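Local atomic coordinates of bilirubin-inducible fluorescent protein UnaG (Anguilla japonica, PDB entry 4I3B), a protein that binds unconjugated bilirubin with high affinity inside a beta-barrel and, once loaded with it, emits green fluorescence on excitation. Residues 9-14 with 132-137. Numbering follows the deposited sequence. Where two conformers were deposited one is given.
Sequences WKIADS and RSYRRA. With BLR (3-[5-[(Z)-(4-ethenyl-3-methyl-5-oxidanylidene-pyrrol-2-ylidene)methyl]-2-[[5-[(Z)-(3-ethenyl-4-methyl-5-oxidanylidene-pyrrol-2-ylidene)methyl]-3-(3-hydroxy-3-oxopropyl)-4-methyl-1H-pyrrol-2-yl]methyl]-4-methyl-1H-pyrrol-3-yl]propanoic acid), chain G.
Arg136 lays its guanidinium flat over one face of the Trp9 indole, with the two planes 19° apart. Arg136 CZ lies toward the rim of the six-membered ring, by Trp9 CZ2 and CE2, 3.7 Å from its centroid, a cation-pi contact. Arg136 CD sits almost straight above the same ring and adds a CH-pi contact. A bend in the arginine chain (chi2 -63°) folds it back over the indole. Trp9 NE1 is hydrogen-bonded to Phe5 O, and Arg136 NH1 to Val6 O and Thr8 O. Beside the stack, the backbones of Lys10 and Arg135 exchange two hydrogen bonds. In one of two Arg135 conformers, their side chains run alongside each other, bringing like charges close, and a water links Arg135 NE to Ile11 O. The segments belong to strands 7-15 and 128-135, the first and last of the fatty-acid-binding-protein barrel, which pair antiparallel. The register slips by one residue here, so Ala12 and Asp13 share Ser133 as their partner: a classic beta bulge. Ser133 O accepts hydrogen bonds from both amides, Ala12 N at 2.7 Å and Asp13 N at 3.2 Å. Asp13 turns its carboxylate back to Ser133 (chi1 50°), where OD1 accepts from Ser133 OG, in one serine conformer, at 2.8 Å through its syn lone pair. Tyr134 and Arg132 turn to the bilirubin instead. In one of its two conformers, Ile11 lays CG1 over one face of the Tyr134 ring and CD1 over a face of the Arg132 guanidinium, 3.5 Å from Arg132 NH2. Propionate oxygen O1D of the bilirubin meets the tyrosine edge in the ring plane and accepts from Tyr134 OH at 2.7 Å. Arg132 NH1 donates to O1D at 2.9 Å, and Arg132 NH2 is hydrogen-bonded to Thr37 OG1.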
ATOM      1  N   TRP A   9      11.414   3.227   3.836  1.00 11.62           N
ATOM      2  CA  TRP A   9      10.508   3.157   4.959  1.00 12.50           C
ATOM      3  C   TRP A   9      10.433   1.726   5.495  1.00 12.01           C
ATOM      4  O   TRP A   9      10.475   0.761   4.729  1.00 13.26           O
ATOM      5  CB  TRP A   9       9.103   3.535   4.517  1.00 10.92           C
ATOM      6  CG  TRP A   9       8.916   4.930   4.082  1.00 10.78           C
ATOM      7  CD1 TRP A   9       8.942   5.401   2.785  1.00  9.75           C
ATOM      8  CD2 TRP A   9       8.672   6.049   4.919  1.00 10.84           C
ATOM      9  NE1 TRP A   9       8.694   6.758   2.781  1.00 11.41           N
ATOM     10  CE2 TRP A   9       8.533   7.179   4.078  1.00  9.57           C
ATOM     11  CE3 TRP A   9       8.551   6.218   6.305  1.00 10.76           C
ATOM     12  CZ2 TRP A   9       8.244   8.445   4.582  1.00 11.97           C
ATOM     13  CZ3 TRP A   9       8.281   7.493   6.800  1.00 11.04           C
ATOM     14  CH2 TRP A   9       8.116   8.579   5.939  1.00 11.66           C
ATOM     15  N   LYS A  10      10.318   1.571   6.815  1.00 11.05           N
ATOM     16  CA  LYS A  10      10.237   0.262   7.457  1.00 11.93           C
ATOM     17  C   LYS A  10       9.025   0.233   8.373  1.00 11.65           C
ATOM     18  O   LYS A  10       8.731   1.221   9.047  1.00 12.20           O
ATOM     19  CB  LYS A  10      11.498  -0.003   8.320  1.00 18.00           C
ATOM     20  CG  LYS A  10      12.820  -0.063   7.543  1.00 24.46           C
ATOM     21  CD  LYS A  10      13.997  -0.308   8.480  1.00 28.63           C
ATOM     22  CE  LYS A  10      13.755  -1.508   9.364  1.00 31.16           C
ATOM     23  NZ  LYS A  10      15.013  -1.990   9.997  1.00 32.76           N
ATOM     24  N   ILE A  11       8.333  -0.888   8.456  1.00 10.75           N
ATOM     25  CA  ILE A  11       7.094  -0.889   9.230  0.55 11.42           C
ATOM     26  C   ILE A  11       7.383  -0.648  10.696  1.00 10.88           C
ATOM     27  O   ILE A  11       8.397  -1.086  11.231  1.00 14.15           O
ATOM     28  CB  ILE A  11       6.225  -2.155   9.026  0.55 13.51           C
ATOM     29  CG1 ILE A  11       4.755  -1.873   9.359  0.55 13.97           C
ATOM     30  CG2 ILE A  11       6.724  -3.298   9.847  0.55 16.86           C
ATOM     31  CD1 ILE A  11       3.794  -2.978   8.902  0.55 17.14           C
ATOM     32  N   ALA A  12       6.455   0.077  11.318  1.00 10.64           N
ATOM     33  CA  ALA A  12       6.476   0.376  12.734  1.00 11.82           C
ATOM     34  C   ALA A  12       5.303  -0.298  13.467  1.00 13.59           C
ATOM     35  O   ALA A  12       5.488  -0.813  14.561  1.00 18.00           O
ATOM     36  CB  ALA A  12       6.420   1.898  12.944  1.00 15.00           C
ATOM     37  N   ASP A  13       4.094  -0.267  12.911  1.00 12.35           N
ATOM     38  CA  ASP A  13       2.940  -0.885  13.558  1.00 13.64           C
ATOM     39  C   ASP A  13       1.867  -1.184  12.546  1.00 10.96           C
ATOM     40  O   ASP A  13       1.865  -0.651  11.454  1.00 11.79           O
ATOM     41  CB  ASP A  13       2.374  -0.019  14.698  1.00 19.13           C
ATOM     42  CG  ASP A  13       2.144   1.403  14.292  1.00 26.43           C
ATOM     43  OD1 ASP A  13       1.416   1.626  13.297  1.00 29.24           O
ATOM     44  OD2 ASP A  13       2.709   2.319  14.954  1.00 31.65           O
ATOM     45  N   SER A  14       0.954  -2.068  12.915  0.69 11.05           N
ATOM     46  CA  SER A  14      -0.106  -2.570  12.040  0.69 12.74           C
ATOM     47  C   SER A  14      -1.313  -2.998  12.880  0.69 11.83           C
ATOM     48  O   SER A  14      -1.130  -3.728  13.869  0.69 13.33           O
ATOM     49  CB  SER A  14       0.430  -3.789  11.269  0.69 14.88           C
ATOM     50  OG  SER A  14      -0.533  -4.321  10.371  0.69 12.87           O
ATOM     51  N   ARG A 132      -1.662   0.878   8.972  1.00  8.02           N
ATOM     52  CA  ARG A 132      -0.266   0.556   9.170  1.00  9.01           C
ATOM     53  C   ARG A 132       0.522   1.847   9.199  1.00  9.11           C
ATOM     54  O   ARG A 132       0.125   2.836   8.590  1.00 10.71           O
ATOM     55  CB  ARG A 132       0.259  -0.372   8.080  1.00  9.89           C
ATOM     56  CG  ARG A 132      -0.698  -1.520   7.764  1.00  9.93           C
ATOM     57  CD  ARG A 132      -0.113  -2.348   6.647  1.00 14.68           C
ATOM     58  NE  ARG A 132       0.720  -3.432   7.146  1.00 12.44           N
ATOM     59  CZ  ARG A 132       1.476  -4.223   6.363  1.00 11.69           C
ATOM     60  NH1 ARG A 132       1.631  -4.018   5.046  1.00 12.37           N
ATOM     61  NH2 ARG A 132       2.105  -5.244   6.910  1.00 12.60           N
ATOM     62  N   SER A 133       1.630   1.841   9.920  1.00  9.22           N
ATOM     63  CA  SER A 133       2.548   2.982  10.022  0.56  9.23           C
ATOM     64  C   SER A 133       3.958   2.499   9.745  1.00  9.86           C
ATOM     65  O   SER A 133       4.329   1.414  10.206  1.00 12.03           O
ATOM     66  CB  SER A 133       2.558   3.593  11.436  0.56 13.85           C
ATOM     67  OG  SER A 133       1.278   3.992  11.874  0.56 14.17           O
ATOM     68  N   TYR A 134       4.730   3.333   9.047  1.00  9.55           N
ATOM     69  CA  TYR A 134       6.134   3.081   8.751  1.00 10.17           C
ATOM     70  C   TYR A 134       7.009   4.210   9.287  1.00 10.45           C
ATOM     71  O   TYR A 134       6.582   5.370   9.345  1.00 11.74           O
ATOM     72  CB  TYR A 134       6.361   3.006   7.244  1.00 11.33           C
ATOM     73  CG  TYR A 134       5.676   1.865   6.546  1.00  9.93           C
ATOM     74  CD1 TYR A 134       4.316   1.895   6.233  1.00  9.27           C
ATOM     75  CD2 TYR A 134       6.428   0.795   6.094  1.00 10.41           C
ATOM     76  CE1 TYR A 134       3.735   0.834   5.526  1.00  9.42           C
ATOM     77  CE2 TYR A 134       5.867  -0.238   5.410  1.00 10.15           C
ATOM     78  CZ  TYR A 134       4.523  -0.206   5.106  1.00  9.93           C
ATOM     79  OH  TYR A 134       3.980  -1.275   4.423  1.00 10.11           O
ATOM     80  N   ARG A 135       8.243   3.869   9.633  0.51 11.62           N
ATOM     81  CA  ARG A 135       9.225   4.842  10.083  0.51 10.91           C
ATOM     82  C   ARG A 135      10.393   4.859   9.112  0.51 11.67           C
ATOM     83  O   ARG A 135      10.553   3.944   8.324  0.51 11.12           O
ATOM     84  CB  ARG A 135       9.730   4.452  11.465  0.51 12.27           C
ATOM     85  CG  ARG A 135      10.533   3.184  11.464  0.51 12.76           C
ATOM     86  CD  ARG A 135      11.113   2.917  12.846  0.51 13.40           C
ATOM     87  NE  ARG A 135      11.770   1.625  12.890  0.51 13.07           N
ATOM     88  CZ  ARG A 135      13.028   1.405  12.523  0.51 14.70           C
ATOM     89  NH1 ARG A 135      13.792   2.385  12.058  0.51 13.50           N
ATOM     90  NH2 ARG A 135      13.526   0.188  12.607  0.51 17.21           N
ATOM     91  N   ARG A 136      11.215   5.898   9.192  1.00 11.72           N
ATOM     92  CA  ARG A 136      12.504   5.932   8.506  1.00 11.63           C
ATOM     93  C   ARG A 136      13.532   5.088   9.241  1.00 14.70           C
ATOM     94  O   ARG A 136      13.452   4.885  10.442  1.00 15.24           O
ATOM     95  CB  ARG A 136      13.034   7.373   8.476  1.00 11.75           C
ATOM     96  CG  ARG A 136      12.171   8.319   7.708  1.00 12.12           C
ATOM     97  CD  ARG A 136      12.070   7.953   6.240  1.00 12.61           C
ATOM     98  NE  ARG A 136      11.410   9.031   5.535  1.00 10.95           N
ATOM     99  CZ  ARG A 136      11.364   9.134   4.219  1.00  9.57           C
ATOM    100  NH1 ARG A 136      11.895   8.184   3.469  1.00 10.26           N
ATOM    101  NH2 ARG A 136      10.753  10.174   3.656  1.00 10.31           N
ATOM    102  N   ALA A 137      14.497   4.605   8.485  1.00 14.23           N
ATOM    103  CA  ALA A 137      15.656   3.942   9.044  1.00 15.54           C
ATOM    104  C   ALA A 137      16.554   4.974   9.742  1.00 13.74           C
ATOM    105  O   ALA A 137      16.665   6.139   9.329  1.00 16.33           O
ATOM    106  CB  ALA A 137      16.408   3.218   7.957  1.00 17.99           C
TER
HETATM  107  CHA BLR G 201       2.640  -3.199   1.116  1.00  9.07           C
HETATM  108  NA  BLR G 201       2.565  -1.110  -0.307  1.00  9.01           N
HETATM  109  C1A BLR G 201       2.623  -2.465  -0.213  1.00  8.94           C
HETATM  110  C2A BLR G 201       2.537  -3.011  -1.483  1.00  8.73           C
HETATM  111  C3A BLR G 201       2.408  -1.938  -2.365  1.00  8.64           C
HETATM  112  C4A BLR G 201       2.435  -0.770  -1.612  1.00  9.52           C
HETATM  113  CMA BLR G 201       2.287  -2.016  -3.857  1.00 10.59           C
HETATM  114  CAA BLR G 201       2.592  -4.467  -1.824  1.00 10.02           C
HETATM  115  CBA BLR G 201       1.265  -5.041  -2.127  1.00 10.91           C
HETATM  116  CGA BLR G 201       1.312  -6.479  -2.502  1.00 11.26           C
HETATM  117  O1A BLR G 201       2.250  -7.230  -2.107  1.00 11.02           O
HETATM  118  O2A BLR G 201       0.374  -6.895  -3.274  1.00 12.11           O
HETATM  119  CHB BLR G 201       2.345   0.585  -2.179  1.00  9.98           C
HETATM  120  NB  BLR G 201       3.158   1.923  -0.287  1.00 10.08           N
HETATM  121  C1B BLR G 201       2.676   1.787  -1.607  1.00 10.26           C
HETATM  122  C2B BLR G 201       2.574   3.070  -2.178  1.00  8.31           C
HETATM  123  C3B BLR G 201       2.969   3.978  -1.360  1.00  9.89           C
HETATM  124  C4B BLR G 201       3.378   3.401  -0.014  1.00 10.56           C
HETATM  125  CMB BLR G 201       2.078   3.294  -3.593  1.00 10.51           C
HETATM  126  OB  BLR G 201       3.784   3.851   1.000  1.00 10.48           O
HETATM  127  CAB BLR G 201       3.037   5.442  -1.591  1.00 11.29           C
HETATM  128  CBB BLR G 201       3.458   6.353  -0.662  1.00 11.78           C
HETATM  129  NC  BLR G 201       1.543  -8.330   1.724  1.00 11.07           N
HETATM  130  C1C BLR G 201       1.933  -9.816   1.763  1.00 12.05           C
HETATM  131  C2C BLR G 201       0.648 -10.449   1.353  1.00 11.26           C
HETATM  132  C3C BLR G 201      -0.267  -9.574   1.112  1.00  9.08           C
HETATM  133  C4C BLR G 201       0.170  -8.274   1.294  1.00 10.58           C
HETATM  134  CMC BLR G 201       0.567 -11.932   1.221  1.00 12.81           C
HETATM  135  OC  BLR G 201       2.998 -10.261   2.089  1.00 14.02           O
HETATM  136  CAC BLR G 201      -1.636  -9.847   0.640  1.00 10.60           C
HETATM  137  CBC BLR G 201      -2.365 -10.908   1.064  1.00 11.63           C
HETATM  138  CHD BLR G 201      -0.509  -7.111   1.128  1.00  9.10           C
HETATM  139  ND  BLR G 201       1.324  -5.327   1.228  1.00  9.01           N
HETATM  140  C1D BLR G 201       0.048  -5.750   1.153  1.00  9.53           C
HETATM  141  C2D BLR G 201      -0.797  -4.541   1.076  1.00  7.22           C
HETATM  142  C3D BLR G 201       0.019  -3.440   1.118  1.00  8.66           C
HETATM  143  C4D BLR G 201       1.418  -3.899   1.187  1.00  8.40           C
HETATM  144  CMD BLR G 201      -2.287  -4.600   1.000  1.00  9.62           C
HETATM  145  CAD BLR G 201      -0.446  -2.011   1.036  1.00  8.55           C
HETATM  146  CBD BLR G 201      -0.485  -1.386   2.416  1.00  9.06           C
HETATM  147  CGD BLR G 201       0.859  -0.892   2.814  1.00  9.44           C
HETATM  148  O1D BLR G 201       1.383  -1.339   3.850  1.00  9.49           O
HETATM  149  O2D BLR G 201       1.455  -0.010   2.154  1.00  9.44           O
HETATM  150  O   HOH W   1       9.974  -0.478  13.404  0.60 14.76           O